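Local structure of cytoplasmic Protein STM1381 (Salmonella enterica subsp. enterica serovar Typhimurium, 3SOZ) at residues H167-P172 / L243-K248; E175-L180 / L230-Y235; C214-D219 / T237-V242. The protein is of unknown function, but belongs to a family of putative glutamine amidotransferases and probably has a class I glutamine amidotransferase-like fold. One frame throughout, in Å; residues are numbered along the deposited sequence.

In the fold
The three contacts lie around the C-terminal helix 235-246 and the residues just before it. Contact 3, about 9 Å from the centre of the chain, packs the middle of that helix against strand 211-216 of the large mixed sheet. Contact 1 lies about 9 Å from it, centre to centre, where the end of the helix meets the loop 167-172. Contact 2, about 12 Å from contact 3 and 17 Å from contact 1, centre to centre, joins strand 175-187 to the loop ahead of the helix. Contacts 2 and 3 alternate their segments between the two of contact 1, so the C-terminal helix packs on earlier strands and loops. Ile169, Trp176 and Phe216 all gather about Phe238.

Contact 1: H167-P172 / L243-K248; sequences HVITQP and LHTIKK
Thr245 projects from the last turns of helix 235-246 into a fork made by His167 and Ile169. Its methyl CG2 comes up to the edge of the His167 imidazole, close to the ring plane, Thr245 CG2 lying 3.5 Å from His167 CE1 and 3.6 Å from His167 NE2. The hydroxyl branch lies chiefly against the CG1-CD1 arm of Ile169, Thr245 OG1 being 3.3 Å from both Ile169 CG1 and Ile169 CD1, a plain van der Waals approach between oxygen and carbon; Thr245 OG1 also nears the ring edge in plane, 3.8 Å from His167 CE1. With chi1 at -47°, Thr245 OG1 stands beside its own backbone N, where it hydrogen-bonds to the carbonyl oxygen of Asn241, one turn back.

The imidazole is held from within its own loop. CG anti to the backbone N (chi1 -160°) sends the His167 ring out toward the helix, and its turn about CB-CG brings His167 ND1 to Ile169 N, from which it accepts a hydrogen bond at 3.0 Å, nearly straight at 176° and in the ring plane. The loop also closes through the backbone bond from Thr170 N to His167 O. Leu194 of strand 192-197 touches both His167 and Ile169, while Met205 of strand 200-208 touches Thr245, so helix end and loop meet over neighbouring strands.

Across the interface the attraction is therefore dispersive, with Thr245 OG1 engaged in its helix and His167 ND1 in its loop. Acceptance of the Ile169 N-H is consistent with an unprotonated ND1 and, if the ring is neutral, with the hydrogen on NE2.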
# COMPACT_ATOMS: atom_id res chain seq x y z
N HIS A 167 -7.63 -13.15 35.18
CA HIS A 167 -7.70 -11.68 35.10
C HIS A 167 -9.11 -11.13 35.31
O HIS A 167 -10.12 -11.76 34.96
CB HIS A 167 -7.14 -11.16 33.77
CG HIS A 167 -6.73 -9.72 33.78
ND1 HIS A 167 -7.64 -8.69 33.79
CD2 HIS A 167 -5.51 -9.14 33.72
CE1 HIS A 167 -6.99 -7.54 33.79
NE2 HIS A 167 -5.70 -7.78 33.74
N VAL A 168 -9.15 -9.94 35.86
CA VAL A 168 -10.37 -9.27 36.20
C VAL A 168 -11.26 -9.07 34.97
O VAL A 168 -12.48 -9.23 35.05
CB VAL A 168 -10.08 -7.92 36.87
CG1 VAL A 168 -11.15 -7.61 37.90
CG2 VAL A 168 -8.70 -7.94 37.55
N ILE A 169 -10.66 -8.73 33.83
CA ILE A 169 -11.42 -8.43 32.61
C ILE A 169 -12.13 -9.68 32.12
O ILE A 169 -13.26 -9.61 31.61
CB ILE A 169 -10.50 -7.88 31.47
CG1 ILE A 169 -9.87 -6.55 31.89
CG2 ILE A 169 -11.26 -7.71 30.17
CD1 ILE A 169 -8.52 -6.29 31.24
N THR A 170 -11.47 -10.81 32.35
CA THR A 170 -11.73 -12.07 31.70
C THR A 170 -12.55 -13.07 32.54
O THR A 170 -13.00 -14.10 32.02
CB THR A 170 -10.37 -12.71 31.30
OG1 THR A 170 -10.43 -13.19 29.96
CG2 THR A 170 -9.94 -13.83 32.26
N GLN A 171 -12.74 -12.77 33.83
CA GLN A 171 -13.45 -13.74 34.71
C GLN A 171 -14.89 -13.98 34.24
O GLN A 171 -15.23 -15.11 33.86
CB GLN A 171 -13.39 -13.38 36.22
CG GLN A 171 -12.02 -13.62 36.96
CD GLN A 171 -11.10 -14.79 36.42
OE1 GLN A 171 -10.18 -15.24 37.13
NE2 GLN A 171 -11.33 -15.23 35.17
N PRO A 172 -15.71 -12.90 34.20
CA PRO A 172 -17.17 -12.98 34.06
C PRO A 172 -17.74 -13.76 32.86
O PRO A 172 -18.97 -13.94 32.78
CB PRO A 172 -17.59 -11.50 34.00
CG PRO A 172 -16.41 -10.74 34.57
CD PRO A 172 -15.24 -11.50 34.12
N LEU A 243 -10.70 -0.46 30.78
CA LEU A 243 -10.34 0.88 31.16
C LEU A 243 -9.86 0.92 32.61
O LEU A 243 -8.71 1.27 32.86
CB LEU A 243 -11.53 1.80 30.93
CG LEU A 243 -11.51 2.68 29.67
CD1 LEU A 243 -10.58 2.18 28.57
CD2 LEU A 243 -12.91 2.82 29.15
N HIS A 244 -10.70 0.53 33.56
CA HIS A 244 -10.22 0.38 34.94
C HIS A 244 -8.86 -0.35 35.01
O HIS A 244 -7.97 0.11 35.70
CB HIS A 244 -11.28 -0.23 35.88
CG HIS A 244 -12.46 0.67 36.14
ND1 HIS A 244 -13.77 0.25 36.00
CD2 HIS A 244 -12.52 1.97 36.52
CE1 HIS A 244 -14.59 1.24 36.29
NE2 HIS A 244 -13.86 2.30 36.61
N THR A 245 -8.68 -1.42 34.27
CA THR A 245 -7.38 -2.10 34.27
C THR A 245 -6.19 -1.19 33.92
O THR A 245 -5.10 -1.36 34.48
CB THR A 245 -7.39 -3.31 33.36
OG1 THR A 245 -8.57 -4.07 33.64
CG2 THR A 245 -6.18 -4.19 33.57
N ILE A 246 -6.38 -0.24 33.00
CA ILE A 246 -5.30 0.70 32.64
C ILE A 246 -5.32 2.06 33.36
O ILE A 246 -4.47 2.91 33.06
CB ILE A 246 -5.16 0.95 31.10
CG1 ILE A 246 -6.44 1.53 30.51
CG2 ILE A 246 -4.72 -0.29 30.37
CD1 ILE A 246 -6.20 2.24 29.22
N LYS A 247 -6.26 2.27 34.29
CA LYS A 247 -6.30 3.52 35.08
C LYS A 247 -4.93 3.86 35.69
O LYS A 247 -4.28 3.00 36.31
CB LYS A 247 -7.37 3.48 36.17
CG LYS A 247 -7.70 4.85 36.76
CD LYS A 247 -8.37 4.72 38.11
CE LYS A 247 -8.80 6.09 38.67
NZ LYS A 247 -9.63 5.96 39.91
N LYS A 248 -4.52 5.12 35.50
CA LYS A 248 -3.13 5.53 35.78
C LYS A 248 -2.70 5.54 37.28
O LYS A 248 -2.76 6.54 38.02
CB LYS A 248 -2.77 6.84 35.03
CG LYS A 248 -3.27 8.16 35.62
CD LYS A 248 -2.20 9.27 35.37
CE LYS A 248 -2.81 10.67 35.36
NZ LYS A 248 -2.06 11.52 34.37
OXT LYS A 248 -2.25 4.49 37.79

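Contact 2: E175-L180 / L230-Y235; sequences EWPPLL and LQWEHY
Glu175 meets Trp232 through its backbone, the carbonyl oxygen Glu175 O standing 3.9 Å from Trp232 CZ2 at an oblique approach to the indole. Trp176 comes next. Its CB leaves the chain on the side away from 230-235, yet the broad indole reaches back: Trp232 CH2 sits over one face of it, toward the rim, 3.7 Å from Trp176 CE3. The two six-membered rings are tilted by 34°, with centroids 5.1 Å apart, an oblique meeting. Pro177 carries the closest overlap, directing its CG-CD edge down onto one face of the Trp232 indole. Pro177 CG makes a CH-pi contact 3.4 Å from the centroid of the five-membered ring, only 9° off its normal, while Pro177 CD lies 3.5 Å from Trp232 CE2. Trp232 is turned to receive it with CG anti to the backbone N (chi1 -157°). His234 CB covers the opposite face of the same indole, so Trp232 is clasped between the proline and its own loop.

Phe173 also meets both tryptophans, and Trp176 NE1 donates its hydrogen bond to Asn162 OD1. Phe229 of helix 227-230 packs on Trp176 and Pro177, and Phe238 of helix 235-246 joins Trp176 edge-to-face; strand 175-187 is thus fastened to the link between those two helices by a layer of aromatic rings with Pro177 among them.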
# COMPACT_ATOMS: atom_id res chain seq x y z
N GLU A 175 -16.98 -17.93 26.96
CA GLU A 175 -17.29 -17.99 25.53
C GLU A 175 -17.55 -16.59 24.94
O GLU A 175 -18.33 -15.77 25.49
CB GLU A 175 -18.46 -18.96 25.31
CG GLU A 175 -19.41 -18.63 24.11
CD GLU A 175 -20.02 -19.88 23.44
OE1 GLU A 175 -19.30 -20.92 23.32
OE2 GLU A 175 -21.20 -19.79 23.02
N TRP A 176 -16.87 -16.31 23.83
CA TRP A 176 -16.95 -15.02 23.14
C TRP A 176 -17.99 -15.02 22.01
O TRP A 176 -18.22 -16.05 21.37
CB TRP A 176 -15.60 -14.70 22.53
CG TRP A 176 -14.59 -14.13 23.49
CD1 TRP A 176 -13.74 -14.82 24.30
CD2 TRP A 176 -14.28 -12.74 23.67
NE1 TRP A 176 -12.93 -13.95 25.00
CE2 TRP A 176 -13.24 -12.67 24.63
CE3 TRP A 176 -14.78 -11.54 23.12
CZ2 TRP A 176 -12.69 -11.44 25.05
CZ3 TRP A 176 -14.24 -10.32 23.55
CH2 TRP A 176 -13.20 -10.28 24.50
N PRO A 177 -18.60 -13.85 21.74
CA PRO A 177 -19.44 -13.79 20.52
C PRO A 177 -18.52 -13.72 19.29
O PRO A 177 -17.33 -13.38 19.43
CB PRO A 177 -20.24 -12.51 20.69
CG PRO A 177 -19.66 -11.82 21.94
CD PRO A 177 -18.45 -12.52 22.37
N PRO A 178 -19.04 -14.09 18.10
CA PRO A 178 -18.11 -14.07 16.96
C PRO A 178 -17.76 -12.64 16.52
O PRO A 178 -18.59 -11.74 16.58
CB PRO A 178 -18.90 -14.81 15.88
CG PRO A 178 -20.32 -14.49 16.21
CD PRO A 178 -20.40 -14.50 17.69
N LEU A 179 -16.53 -12.44 16.08
CA LEU A 179 -16.12 -11.17 15.47
C LEU A 179 -15.85 -11.48 14.00
O LEU A 179 -15.49 -12.61 13.69
CB LEU A 179 -14.88 -10.61 16.18
CG LEU A 179 -15.04 -10.24 17.66
CD1 LEU A 179 -13.70 -10.17 18.31
CD2 LEU A 179 -15.77 -8.94 17.89
N LEU A 180 -16.01 -10.48 13.12
CA LEU A 180 -15.83 -10.66 11.68
C LEU A 180 -14.44 -10.32 11.11
O LEU A 180 -14.21 -10.46 9.88
CB LEU A 180 -16.92 -9.93 10.92
CG LEU A 180 -18.34 -10.32 11.30
CD1 LEU A 180 -19.32 -9.68 10.35
CD2 LEU A 180 -18.45 -11.80 11.18
N LEU A 230 -22.01 -6.46 19.96
CA LEU A 230 -22.63 -5.28 20.58
C LEU A 230 -23.85 -5.62 21.45
O LEU A 230 -24.24 -4.83 22.32
CB LEU A 230 -23.07 -4.22 19.53
CG LEU A 230 -22.13 -3.62 18.47
CD1 LEU A 230 -22.89 -2.64 17.56
CD2 LEU A 230 -20.91 -2.93 19.08
N GLN A 231 -24.49 -6.75 21.18
CA GLN A 231 -25.65 -7.11 21.98
C GLN A 231 -25.29 -8.10 23.07
O GLN A 231 -26.13 -8.44 23.87
CB GLN A 231 -26.75 -7.67 21.11
CG GLN A 231 -27.27 -6.74 20.05
CD GLN A 231 -27.95 -7.55 18.93
OE1 GLN A 231 -28.50 -6.97 18.01
NE2 GLN A 231 -27.91 -8.88 19.02
N TRP A 232 -24.03 -8.55 23.10
CA TRP A 232 -23.47 -9.35 24.18
C TRP A 232 -23.89 -8.85 25.56
O TRP A 232 -24.10 -7.65 25.75
CB TRP A 232 -21.97 -9.25 24.10
CG TRP A 232 -21.24 -10.34 24.71
CD1 TRP A 232 -21.71 -11.58 25.03
CD2 TRP A 232 -19.85 -10.33 25.05
NE1 TRP A 232 -20.69 -12.35 25.55
CE2 TRP A 232 -19.54 -11.60 25.58
CE3 TRP A 232 -18.83 -9.37 24.94
CZ2 TRP A 232 -18.24 -11.95 26.01
CZ3 TRP A 232 -17.51 -9.73 25.37
CH2 TRP A 232 -17.24 -11.00 25.89
N GLU A 233 -24.00 -9.75 26.54
CA GLU A 233 -24.37 -9.31 27.89
C GLU A 233 -23.16 -8.61 28.50
O GLU A 233 -23.28 -7.55 29.12
CB GLU A 233 -24.84 -10.47 28.76
CG GLU A 233 -25.66 -10.01 30.01
CD GLU A 233 -25.24 -10.73 31.33
OE1 GLU A 233 -25.30 -10.08 32.41
OE2 GLU A 233 -24.84 -11.93 31.26
N HIS A 234 -22.00 -9.20 28.25
CA HIS A 234 -20.74 -8.77 28.84
C HIS A 234 -20.06 -7.58 28.14
O HIS A 234 -18.98 -7.15 28.54
CB HIS A 234 -19.80 -9.97 28.93
CG HIS A 234 -20.34 -11.10 29.76
ND1 HIS A 234 -20.53 -10.99 31.13
CD2 HIS A 234 -20.75 -12.34 29.42
CE1 HIS A 234 -21.03 -12.12 31.59
NE2 HIS A 234 -21.17 -12.96 30.57
N TYR A 235 -20.73 -7.02 27.13
CA TYR A 235 -20.13 -5.99 26.29
C TYR A 235 -19.69 -4.77 27.09
O TYR A 235 -18.50 -4.48 27.14
CB TYR A 235 -21.07 -5.62 25.10
CG TYR A 235 -20.50 -4.58 24.13
CD1 TYR A 235 -19.51 -4.91 23.21
CD2 TYR A 235 -20.97 -3.26 24.14
CE1 TYR A 235 -18.99 -3.96 22.33
CE2 TYR A 235 -20.45 -2.29 23.27
CZ TYR A 235 -19.47 -2.65 22.36
OH TYR A 235 -18.97 -1.70 21.51

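Contact 3: C214-D219 / T237-V242; sequences CCFASD and TFWCNV
An aromatic cluster of Phe216, Phe238 and Trp239 fills the buried layer between strand 211-216 of the mixed sheet and helix 235-246, which run close to antiparallel (154° between segment axes) with those axes 11.5 Å apart. Phe216 is the strand's contribution; its CG is anti to the backbone N, extending the ring toward the helix. Trp239 meets it edge-to-face, driving the corner of its benzo ring onto one Phe216 face, with Trp239 CH2 3.5 Å from Phe216 CD2. Centroids of the six-membered rings are 4.9 Å apart and the planes at 75°. Phe238 points its edge at the same Phe216 face in a more offset version, with Phe238 CZ 4.0 Å from Phe216 CE1 and planes at 62°. Nearer the start of the strand segment, Cys214 SG rests 3.6 Å from Val242 CG1, one turn on from Phe238 in the helix.

Ile117 of strand 113-117 touches Phe216 and Trp239, and Leu115 touches Cys214 and Val242, so the helix covers two adjacent parallel strands. Every side chain meeting across the layer is buried, and the pairing is apolar: ring hydrogens of Phe238 and Trp239 directed at the pi face of Phe216 should add modest electrostatic attraction to the dispersion.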
# COMPACT_ATOMS: atom_id res chain seq x y z
N CYS A 214 -2.96 -1.24 26.53
CA CYS A 214 -3.80 -2.33 26.08
C CYS A 214 -4.14 -2.22 24.57
O CYS A 214 -4.47 -1.14 24.06
CB CYS A 214 -5.05 -2.39 26.95
SG CYS A 214 -6.22 -3.66 26.53
N CYS A 215 -4.02 -3.36 23.89
CA CYS A 215 -4.40 -3.53 22.50
C CYS A 215 -5.51 -4.53 22.39
O CYS A 215 -5.42 -5.64 22.91
CB CYS A 215 -3.23 -4.05 21.71
SG CYS A 215 -1.97 -2.83 21.59
N PHE A 216 -6.57 -4.13 21.71
CA PHE A 216 -7.65 -5.02 21.39
C PHE A 216 -7.66 -5.14 19.87
O PHE A 216 -7.74 -4.12 19.17
CB PHE A 216 -8.98 -4.46 21.96
CG PHE A 216 -10.16 -5.30 21.62
CD1 PHE A 216 -10.42 -6.47 22.32
CD2 PHE A 216 -10.97 -4.97 20.54
CE1 PHE A 216 -11.50 -7.28 21.96
CE2 PHE A 216 -12.05 -5.77 20.19
CZ PHE A 216 -12.31 -6.92 20.89
N ALA A 217 -7.56 -6.36 19.36
CA ALA A 217 -7.21 -6.59 17.94
C ALA A 217 -8.36 -6.48 16.96
O ALA A 217 -8.16 -6.70 15.76
CB ALA A 217 -6.51 -7.92 17.75
N SER A 218 -9.55 -6.15 17.45
CA SER A 218 -10.73 -6.12 16.62
C SER A 218 -11.37 -4.77 16.82
O SER A 218 -10.74 -3.88 17.36
CB SER A 218 -11.71 -7.24 16.98
OG SER A 218 -12.73 -7.38 16.01
N ASP A 219 -12.59 -4.62 16.35
CA ASP A 219 -13.20 -3.32 16.30
C ASP A 219 -14.30 -3.35 17.33
O ASP A 219 -14.97 -4.36 17.52
CB ASP A 219 -13.80 -3.09 14.90
CG ASP A 219 -14.04 -1.61 14.57
OD1 ASP A 219 -14.47 -0.79 15.41
OD2 ASP A 219 -13.85 -1.26 13.40
N THR A 237 -19.55 -3.97 30.50
CA THR A 237 -18.63 -4.31 31.56
C THR A 237 -17.25 -4.66 30.99
O THR A 237 -16.22 -4.37 31.61
CB THR A 237 -19.19 -5.51 32.39
OG1 THR A 237 -20.42 -5.10 33.00
CG2 THR A 237 -18.20 -5.95 33.47
N PHE A 238 -17.23 -5.29 29.83
CA PHE A 238 -15.95 -5.70 29.32
C PHE A 238 -15.05 -4.49 29.08
O PHE A 238 -13.85 -4.56 29.34
CB PHE A 238 -16.09 -6.52 28.05
CG PHE A 238 -14.83 -6.58 27.26
CD1 PHE A 238 -13.84 -7.49 27.60
CD2 PHE A 238 -14.64 -5.73 26.18
CE1 PHE A 238 -12.67 -7.56 26.86
CE2 PHE A 238 -13.46 -5.78 25.44
CZ PHE A 238 -12.47 -6.71 25.78
N TRP A 239 -15.61 -3.41 28.56
CA TRP A 239 -14.80 -2.24 28.23
C TRP A 239 -14.48 -1.45 29.49
O TRP A 239 -13.33 -1.06 29.72
CB TRP A 239 -15.47 -1.36 27.16
CG TRP A 239 -15.55 -2.03 25.80
CD1 TRP A 239 -16.67 -2.49 25.17
CD2 TRP A 239 -14.46 -2.30 24.92
NE1 TRP A 239 -16.35 -3.04 23.96
CE2 TRP A 239 -14.99 -2.94 23.78
CE3 TRP A 239 -13.08 -2.07 24.98
CZ2 TRP A 239 -14.19 -3.33 22.70
CZ3 TRP A 239 -12.29 -2.47 23.91
CH2 TRP A 239 -12.85 -3.10 22.79
N CYS A 240 -15.48 -1.24 30.33
CA CYS A 240 -15.24 -0.66 31.63
C CYS A 240 -14.07 -1.37 32.34
O CYS A 240 -13.14 -0.71 32.79
CB CYS A 240 -16.52 -0.68 32.45
SG CYS A 240 -17.78 0.53 31.82
N ASN A 241 -14.08 -2.69 32.40
CA ASN A 241 -12.96 -3.39 33.00
C ASN A 241 -11.65 -3.12 32.31
O ASN A 241 -10.62 -3.06 32.98
CB ASN A 241 -13.16 -4.90 32.98
CG ASN A 241 -13.96 -5.43 34.18
OD1 ASN A 241 -14.98 -4.89 34.58
ND2 ASN A 241 -13.49 -6.56 34.71
N VAL A 242 -11.66 -2.98 30.99
CA VAL A 242 -10.42 -2.77 30.24
C VAL A 242 -9.81 -1.44 30.67
O VAL A 242 -8.59 -1.30 30.88
CB VAL A 242 -10.68 -2.74 28.70
CG1 VAL A 242 -9.34 -2.65 27.93
CG2 VAL A 242 -11.43 -3.96 28.26